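Local coordinates for outer envelope protein 64, mitochondrial (Arabidopsis thaliana, PDB 6HPG) that probably serves as a chaperone receptor for Hsp90-dependent protein targeting to mitochondria, seen here as its TPR domain with a bound peptide, at residues A76-G81 against A95-A100; N45-F50 against Q57-D62; A5-K10 against A40-N45. One frame throughout, in Å; residues are numbered along the deposited sequence.

Contact 1: A76-G81 against A95-A100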
# COMPACT_ATOMS: atom_id res chain seq x y z
N ALA A 76 -3.16 0.89 3.24
CA ALA A 76 -2.78 2.21 2.72
C ALA A 76 -2.00 3.06 3.74
O ALA A 76 -1.03 3.75 3.39
CB ALA A 76 -4.03 2.93 2.18
N TYR A 77 -2.42 2.98 5.01
CA TYR A 77 -1.74 3.65 6.09
C TYR A 77 -0.37 3.01 6.44
O TYR A 77 0.65 3.72 6.59
CB TYR A 77 -2.67 3.79 7.32
CG TYR A 77 -3.88 4.59 7.00
CD1 TYR A 77 -3.82 5.99 6.87
CD2 TYR A 77 -5.06 3.97 6.75
CE1 TYR A 77 -4.94 6.73 6.49
CE2 TYR A 77 -6.18 4.69 6.36
CZ TYR A 77 -6.12 6.07 6.24
OH TYR A 77 -7.27 6.73 5.87
N LEU A 78 -0.37 1.68 6.57
CA LEU A 78 0.87 0.91 6.81
C LEU A 78 1.93 1.19 5.76
O LEU A 78 3.07 1.47 6.09
CB LEU A 78 0.57 -0.57 6.80
CG LEU A 78 -0.36 -1.07 7.93
CD1 LEU A 78 -0.49 -2.58 7.87
CD2 LEU A 78 0.18 -0.70 9.29
N ARG A 79 1.53 1.11 4.49
CA ARG A 79 2.41 1.38 3.34
C ARG A 79 2.85 2.85 3.16
O ARG A 79 4.05 3.09 2.89
CB ARG A 79 1.80 0.84 2.04
CG ARG A 79 1.80 -0.71 2.00
CD ARG A 79 1.11 -1.32 0.78
NE ARG A 79 1.15 -2.76 0.94
CZ ARG A 79 0.18 -3.60 0.64
NH1 ARG A 79 -0.95 -3.21 0.08
NH2 ARG A 79 0.38 -4.87 0.90
N ARG A 80 1.93 3.81 3.31
CA ARG A 80 2.34 5.21 3.26
C ARG A 80 3.29 5.51 4.42
O ARG A 80 4.31 6.21 4.25
CB ARG A 80 1.15 6.17 3.28
CG ARG A 80 1.54 7.53 2.72
CD ARG A 80 0.40 8.49 2.50
NE ARG A 80 -0.23 8.89 3.76
CZ ARG A 80 -1.29 9.69 3.83
NH1 ARG A 80 -1.79 9.99 5.01
NH2 ARG A 80 -1.83 10.21 2.73
N GLY A 81 2.96 4.96 5.59
CA GLY A 81 3.83 4.98 6.75
C GLY A 81 5.24 4.50 6.50
O GLY A 81 6.21 5.16 6.90
N ALA A 95 2.03 9.31 12.32
CA ALA A 95 0.63 9.59 12.15
C ALA A 95 -0.10 8.45 11.41
O ALA A 95 -1.21 8.03 11.82
CB ALA A 95 0.46 10.90 11.42
N ASP A 96 0.54 7.94 10.35
CA ASP A 96 -0.05 6.89 9.56
C ASP A 96 -0.03 5.57 10.32
O ASP A 96 -1.03 4.85 10.33
CB ASP A 96 0.68 6.69 8.24
CG ASP A 96 0.42 7.76 7.23
OD1 ASP A 96 -0.60 8.49 7.27
OD2 ASP A 96 1.28 7.81 6.33
N PHE A 97 1.09 5.25 10.99
CA PHE A 97 1.11 4.01 11.74
C PHE A 97 0.08 4.11 12.91
O PHE A 97 -0.51 3.11 13.30
CB PHE A 97 2.54 3.63 12.21
CG PHE A 97 3.44 3.06 11.11
CD1 PHE A 97 3.14 1.86 10.47
CD2 PHE A 97 4.64 3.72 10.75
CE1 PHE A 97 3.98 1.36 9.47
CE2 PHE A 97 5.48 3.21 9.75
CZ PHE A 97 5.14 2.04 9.10
N ARG A 98 -0.16 5.32 13.44
CA ARG A 98 -1.13 5.49 14.54
C ARG A 98 -2.53 5.31 14.05
O ARG A 98 -3.35 4.65 14.70
CB ARG A 98 -0.93 6.80 15.27
CG ARG A 98 0.20 6.70 16.31
CD ARG A 98 0.62 8.06 16.79
NE ARG A 98 1.68 8.01 17.79
CZ ARG A 98 2.47 9.03 18.12
NH1 ARG A 98 2.35 10.22 17.54
NH2 ARG A 98 3.39 8.87 19.07
N HIS A 99 -2.81 5.84 12.85
CA HIS A 99 -4.12 5.69 12.28
C HIS A 99 -4.49 4.26 11.87
O HIS A 99 -5.67 3.87 11.97
CB HIS A 99 -4.36 6.63 11.10
CG HIS A 99 -5.80 6.84 10.84
ND1 HIS A 99 -6.62 7.52 11.72
CD2 HIS A 99 -6.60 6.42 9.83
CE1 HIS A 99 -7.85 7.55 11.25
NE2 HIS A 99 -7.87 6.89 10.11
N ALA A 100 -3.51 3.50 11.39
CA ALA A 100 -3.74 2.10 11.09
C ALA A 100 -4.22 1.36 12.32
O ALA A 100 -5.02 0.42 12.19
CB ALA A 100 -2.46 1.45 10.59
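R80 lies side-on to D96, NE and NH1 each turned to one carboxylate oxygen, across the two antiparallel helices of TPR 3. A bend at chi3 (66°) folds the arginine chain toward the acid, giving R80 NH1 to D96 OD1 at 3.0 Å and R80 NE to D96 OD2 at 3.2 Å. Both oxygens are met on their syn sides and close to the guanidinium plane, although the two flat groups are turned 30° apart. R84 makes a second salt bridge to D96 OD2, and R80 NH2 bonds T64 OG1. An alanine in place of R80 removes both nitrogens, which would probably leave D96 to R84 alone and T64 OG1 without its arginine partner. H99 directs its ring edge at the face of Y77, a T-shaped pair with planes at 64° and H99 CD2 3.6 Å from Y77 CZ; Y77 OH is held by K71 O. The F97 face lies over G81 CA, which sits 4.2 Å from the F97 ring centroid in a CH-pi contact. L78 crosses F97 at about a right angle and sets CD2 3.6 Å from A100 CB. Helix 108-118 packs on L78 and F97, whereas helix 56-69 touches Y77 and R80.

Contact 2: N45-F50 against Q57-D62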
# COMPACT_ATOMS: atom_id res chain seq x y z
N ASN A 45 -2.29 -2.17 -3.68
CA ASN A 45 -1.41 -3.18 -4.21
C ASN A 45 -0.28 -2.53 -5.04
O ASN A 45 0.88 -2.91 -4.93
CB ASN A 45 -2.17 -4.21 -5.05
CG ASN A 45 -3.02 -5.14 -4.21
OD1 ASN A 45 -2.97 -5.13 -2.97
ND2 ASN A 45 -3.81 -5.95 -4.88
N ARG A 46 -0.59 -1.56 -5.87
CA ARG A 46 0.48 -0.98 -6.66
C ARG A 46 1.49 -0.27 -5.78
O ARG A 46 2.69 -0.31 -6.07
CB ARG A 46 -0.05 -0.03 -7.72
CG ARG A 46 1.01 0.21 -8.79
CD ARG A 46 0.48 0.97 -9.98
NE ARG A 46 -0.06 2.27 -9.60
CZ ARG A 46 -0.55 3.16 -10.49
NH1 ARG A 46 -0.50 2.94 -11.81
NH2 ARG A 46 -1.05 4.28 -10.04
N ALA A 47 1.01 0.43 -4.73
CA ALA A 47 1.94 0.94 -3.72
C ALA A 47 2.93 -0.10 -3.22
O ALA A 47 4.12 0.19 -3.07
CB ALA A 47 1.21 1.51 -2.52
N ALA A 48 2.41 -1.27 -2.87
CA ALA A 48 3.28 -2.37 -2.40
C ALA A 48 4.34 -2.69 -3.44
O ALA A 48 5.50 -2.85 -3.11
CB ALA A 48 2.45 -3.61 -2.12
N ALA A 49 3.96 -2.83 -4.71
CA ALA A 49 4.99 -3.09 -5.77
C ALA A 49 6.02 -1.95 -5.85
O ALA A 49 7.23 -2.22 -5.94
CB ALA A 49 4.36 -3.33 -7.13
N PHE A 50 5.56 -0.70 -5.68
CA PHE A 50 6.47 0.46 -5.70
C PHE A 50 7.44 0.51 -4.52
O PHE A 50 8.62 0.86 -4.69
CB PHE A 50 5.70 1.79 -5.77
CG PHE A 50 5.24 2.19 -7.16
CD1 PHE A 50 6.06 2.06 -8.30
CD2 PHE A 50 3.97 2.77 -7.33
CE1 PHE A 50 5.62 2.48 -9.54
CE2 PHE A 50 3.52 3.15 -8.59
CZ PHE A 50 4.34 3.02 -9.68
N GLN A 57 7.86 7.85 -3.49
CA GLN A 57 6.89 8.95 -3.76
C GLN A 57 5.65 8.44 -4.46
O GLN A 57 4.52 8.88 -4.19
CB GLN A 57 7.51 10.08 -4.59
CG GLN A 57 8.05 11.23 -3.75
CD GLN A 57 8.82 12.26 -4.57
OE1 GLN A 57 8.76 12.27 -5.80
NE2 GLN A 57 9.55 13.13 -3.87
N GLN A 58 5.89 7.53 -5.40
CA GLN A 58 4.81 6.92 -6.16
C GLN A 58 4.00 6.02 -5.25
O GLN A 58 2.79 5.91 -5.42
CB GLN A 58 5.35 6.14 -7.38
CG GLN A 58 6.06 7.05 -8.38
CD GLN A 58 6.64 6.25 -9.54
OE1 GLN A 58 7.82 5.87 -9.54
NE2 GLN A 58 5.79 5.94 -10.48
N ALA A 59 4.67 5.35 -4.31
CA ALA A 59 3.93 4.52 -3.34
C ALA A 59 2.99 5.38 -2.48
O ALA A 59 1.82 5.03 -2.29
CB ALA A 59 4.90 3.74 -2.45
N GLU A 60 3.52 6.52 -2.01
CA GLU A 60 2.76 7.49 -1.22
C GLU A 60 1.55 8.00 -1.96
O GLU A 60 0.45 7.98 -1.41
CB GLU A 60 3.63 8.68 -0.78
CG GLU A 60 4.54 8.33 0.39
CD GLU A 60 5.64 9.35 0.67
OE1 GLU A 60 5.80 10.36 -0.08
OE2 GLU A 60 6.38 9.11 1.66
N GLN A 61 1.74 8.44 -3.20
CA GLN A 61 0.63 9.00 -3.98
C GLN A 61 -0.43 7.94 -4.11
O GLN A 61 -1.60 8.20 -3.92
CB GLN A 61 1.07 9.45 -5.36
CG GLN A 61 1.89 10.70 -5.34
CD GLN A 61 2.87 10.73 -6.48
OE1 GLN A 61 2.51 10.46 -7.62
NE2 GLN A 61 4.11 11.05 -6.18
N ASP A 62 -0.00 6.72 -4.40
CA ASP A 62 -0.96 5.61 -4.50
C ASP A 62 -1.68 5.26 -3.19
O ASP A 62 -2.85 4.90 -3.24
CB ASP A 62 -0.27 4.34 -5.02
CG ASP A 62 -0.19 4.27 -6.53
OD1 ASP A 62 -0.64 5.23 -7.24
OD2 ASP A 62 0.37 3.23 -6.97
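R46 starts toward D62 with CG anti to the backbone N (chi1 -162°), then bends at chi3 (58°), which lays NE and NH2 alongside the carboxylate. The setting is the helix-turn-helix hairpin of TPR 2, helix 40-52 running antiparallel to helix 56-69. R46 NE to D62 OD2 is 2.8 Å, and R46 NH2 to D62 OD1 is 3.0 Å. The guanidinium and carboxylate planes are only 5° apart, and both oxygens accept on their syn sides, so this buried acid is gripped by two nearly straight, charge-assisted bonds. R46 NH1 is bonded in turn to T30 OG1 of helix 22-35, which helps fix the rotation of the guanidinium. Small residues let the backbones close up: A47 CA and A59 CA are 4.1 Å apart, and A59 CB also rests on F50 CB. F50 faces the base of Q58, whose CB stands 3.7 Å from the F50 ring centroid in a CH-pi contact. Farther out, the extended glutamine chain carries its amide along the ring, bringing Q58 NE2 3.4 Å from F50 CZ. The same ring turns an edge to the acid, with F50 CE2 3.5 Å from D62 OD2.

Contact 3: A5-K10 against A40-N45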
# COMPACT_ATOMS: atom_id res chain seq x y z
N ALA A 5 -12.33 -7.40 -16.64
CA ALA A 5 -10.89 -7.38 -17.03
C ALA A 5 -9.97 -6.76 -15.92
O ALA A 5 -8.88 -7.28 -15.57
CB ALA A 5 -10.73 -6.65 -18.36
N SER A 6 -10.48 -5.72 -15.28
CA SER A 6 -9.77 -5.04 -14.23
C SER A 6 -9.37 -6.03 -13.11
O SER A 6 -8.24 -6.00 -12.65
CB SER A 6 -10.58 -3.88 -13.66
OG SER A 6 -11.47 -4.26 -12.62
N GLU A 7 -10.29 -6.90 -12.70
CA GLU A 7 -10.01 -7.85 -11.62
C GLU A 7 -9.01 -8.88 -12.12
O GLU A 7 -8.13 -9.30 -11.39
CB GLU A 7 -11.28 -8.55 -11.15
CG GLU A 7 -11.01 -9.75 -10.24
CD GLU A 7 -10.35 -9.39 -8.92
OE1 GLU A 7 -9.83 -10.27 -8.21
OE2 GLU A 7 -10.36 -8.21 -8.55
N VAL A 8 -9.11 -9.25 -13.39
CA VAL A 8 -8.14 -10.17 -14.00
C VAL A 8 -6.75 -9.58 -13.97
O VAL A 8 -5.79 -10.25 -13.51
CB VAL A 8 -8.60 -10.63 -15.41
CG1 VAL A 8 -7.51 -11.39 -16.17
CG2 VAL A 8 -9.85 -11.52 -15.25
N MET A 9 -6.63 -8.31 -14.35
CA MET A 9 -5.35 -7.62 -14.31
C MET A 9 -4.83 -7.54 -12.84
O MET A 9 -3.64 -7.78 -12.58
CB MET A 9 -5.51 -6.24 -14.89
CG MET A 9 -5.91 -6.24 -16.37
SD MET A 9 -4.56 -6.91 -17.33
CE MET A 9 -4.98 -8.59 -17.61
N LYS A 10 -5.73 -7.23 -11.90
CA LYS A 10 -5.32 -7.24 -10.52
C LYS A 10 -4.74 -8.58 -10.14
O LYS A 10 -3.63 -8.64 -9.58
CB LYS A 10 -6.45 -6.83 -9.58
CG LYS A 10 -5.96 -6.73 -8.12
CD LYS A 10 -7.02 -7.08 -7.12
CE LYS A 10 -7.30 -8.57 -7.12
NZ LYS A 10 -8.19 -8.90 -5.96
N ALA A 40 -9.83 0.87 -4.34
CA ALA A 40 -8.75 1.24 -3.44
C ALA A 40 -7.66 0.18 -3.39
O ALA A 40 -6.47 0.52 -3.30
CB ALA A 40 -9.28 1.49 -2.05
N THR A 41 -8.07 -1.09 -3.39
CA THR A 41 -7.13 -2.24 -3.35
C THR A 41 -6.15 -2.25 -4.57
O THR A 41 -4.98 -2.61 -4.45
CB THR A 41 -7.96 -3.53 -3.22
OG1 THR A 41 -8.76 -3.41 -2.06
CG2 THR A 41 -7.10 -4.77 -3.09
N TYR A 42 -6.61 -1.78 -5.73
CA TYR A 42 -5.73 -1.80 -6.92
C TYR A 42 -4.56 -0.85 -6.74
O TYR A 42 -3.41 -1.22 -6.98
CB TYR A 42 -6.49 -1.37 -8.19
CG TYR A 42 -7.58 -2.26 -8.72
CD1 TYR A 42 -8.06 -3.34 -8.01
CD2 TYR A 42 -8.20 -1.93 -9.93
CE1 TYR A 42 -9.06 -4.10 -8.51
CE2 TYR A 42 -9.19 -2.71 -10.46
CZ TYR A 42 -9.65 -3.77 -9.74
OH TYR A 42 -10.68 -4.54 -10.23
N TYR A 43 -4.89 0.37 -6.27
CA TYR A 43 -3.90 1.36 -5.85
C TYR A 43 -2.98 0.91 -4.67
O TYR A 43 -1.77 1.13 -4.69
CB TYR A 43 -4.58 2.71 -5.50
CG TYR A 43 -5.01 3.58 -6.71
CD1 TYR A 43 -4.11 4.45 -7.29
CD2 TYR A 43 -6.30 3.56 -7.20
CE1 TYR A 43 -4.47 5.28 -8.38
CE2 TYR A 43 -6.69 4.38 -8.29
CZ TYR A 43 -5.76 5.24 -8.87
OH TYR A 43 -6.09 6.04 -9.92
N CYS A 44 -3.58 0.31 -3.65
CA CYS A 44 -2.83 -0.15 -2.48
C CYS A 44 -1.84 -1.23 -2.84
O CYS A 44 -0.72 -1.26 -2.33
CB CYS A 44 -3.75 -0.69 -1.42
SG CYS A 44 -3.03 -0.44 0.22
N ASN A 45 -2.29 -2.17 -3.68
CA ASN A 45 -1.41 -3.18 -4.21
C ASN A 45 -0.28 -2.53 -5.04
O ASN A 45 0.88 -2.91 -4.93
CB ASN A 45 -2.17 -4.21 -5.05
CG ASN A 45 -3.02 -5.14 -4.21
OD1 ASN A 45 -2.97 -5.13 -2.97
ND2 ASN A 45 -3.81 -5.95 -4.88
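Y42 OH donates to S6 OG at 2.5 Å, a short bond joining the first helices of two successive TPR repeats, helix 2-18, which runs into TPR 1, and helix 40-52, nearly all of it in TPR 2. Segments 5-10 and 40-45 run roughly parallel, their axes at 26° and 11.1 Å apart at closest approach, so long side chains must span the gap. The S6 hydroxyl meets the tyrosine at the edge, near the ring plane, and S6 OG is also bonded to M3 O one turn back along its own helix. K10 bridges the other part of the gap, crossing Y42 at about a right angle. Its methylenes do the touching: K10 CD lies 3.9 Å from Y42 CE1, and K10 CG lies 4.0 Å from N45 ND2. Bends at chi2 and chi3 (72°) then carry the ammonium group away from the ring, to a weak bond from K10 NZ to E7 OE1 of 3.1 Å. Both K10 NZ and N45 ND2 are hydrogen-bonded to the backbone of the bound peptide, as expected where the first helices of TPR repeats line the ligand groove. In the next shell, A32 and I33 of helix 22-35 pack on Y42, with N36 touching both Y42 and S6, while Y29 touches N45. The remaining oxygen of the glutamate, E7 OE2, approaches the tyrosine more loosely, 4.0 Å from Y42 OH.

How the contacts relate
Contact 2 lies in the middle of the domain: its centre is about 13 Å from the centres of contact 1 and contact 3, which are about 20 Å from each other on opposite sides of the chain's centre. Contacts 1 and 2 are hairpins inside TPR 3 and TPR 2, whereas contact 3 joins TPR 1 to TPR 2. Contacts 2 and 3 share N45 and helix 40-52, and D62 OD1 comes 3.6 Å from Y43 CD1. R79 links contact 1 to the others, packing NE 3.4 Å from A48 CB and making a weak bond from NH1 to C44 O. The peptide unites them: K10, N45 and R79 all bond its backbone.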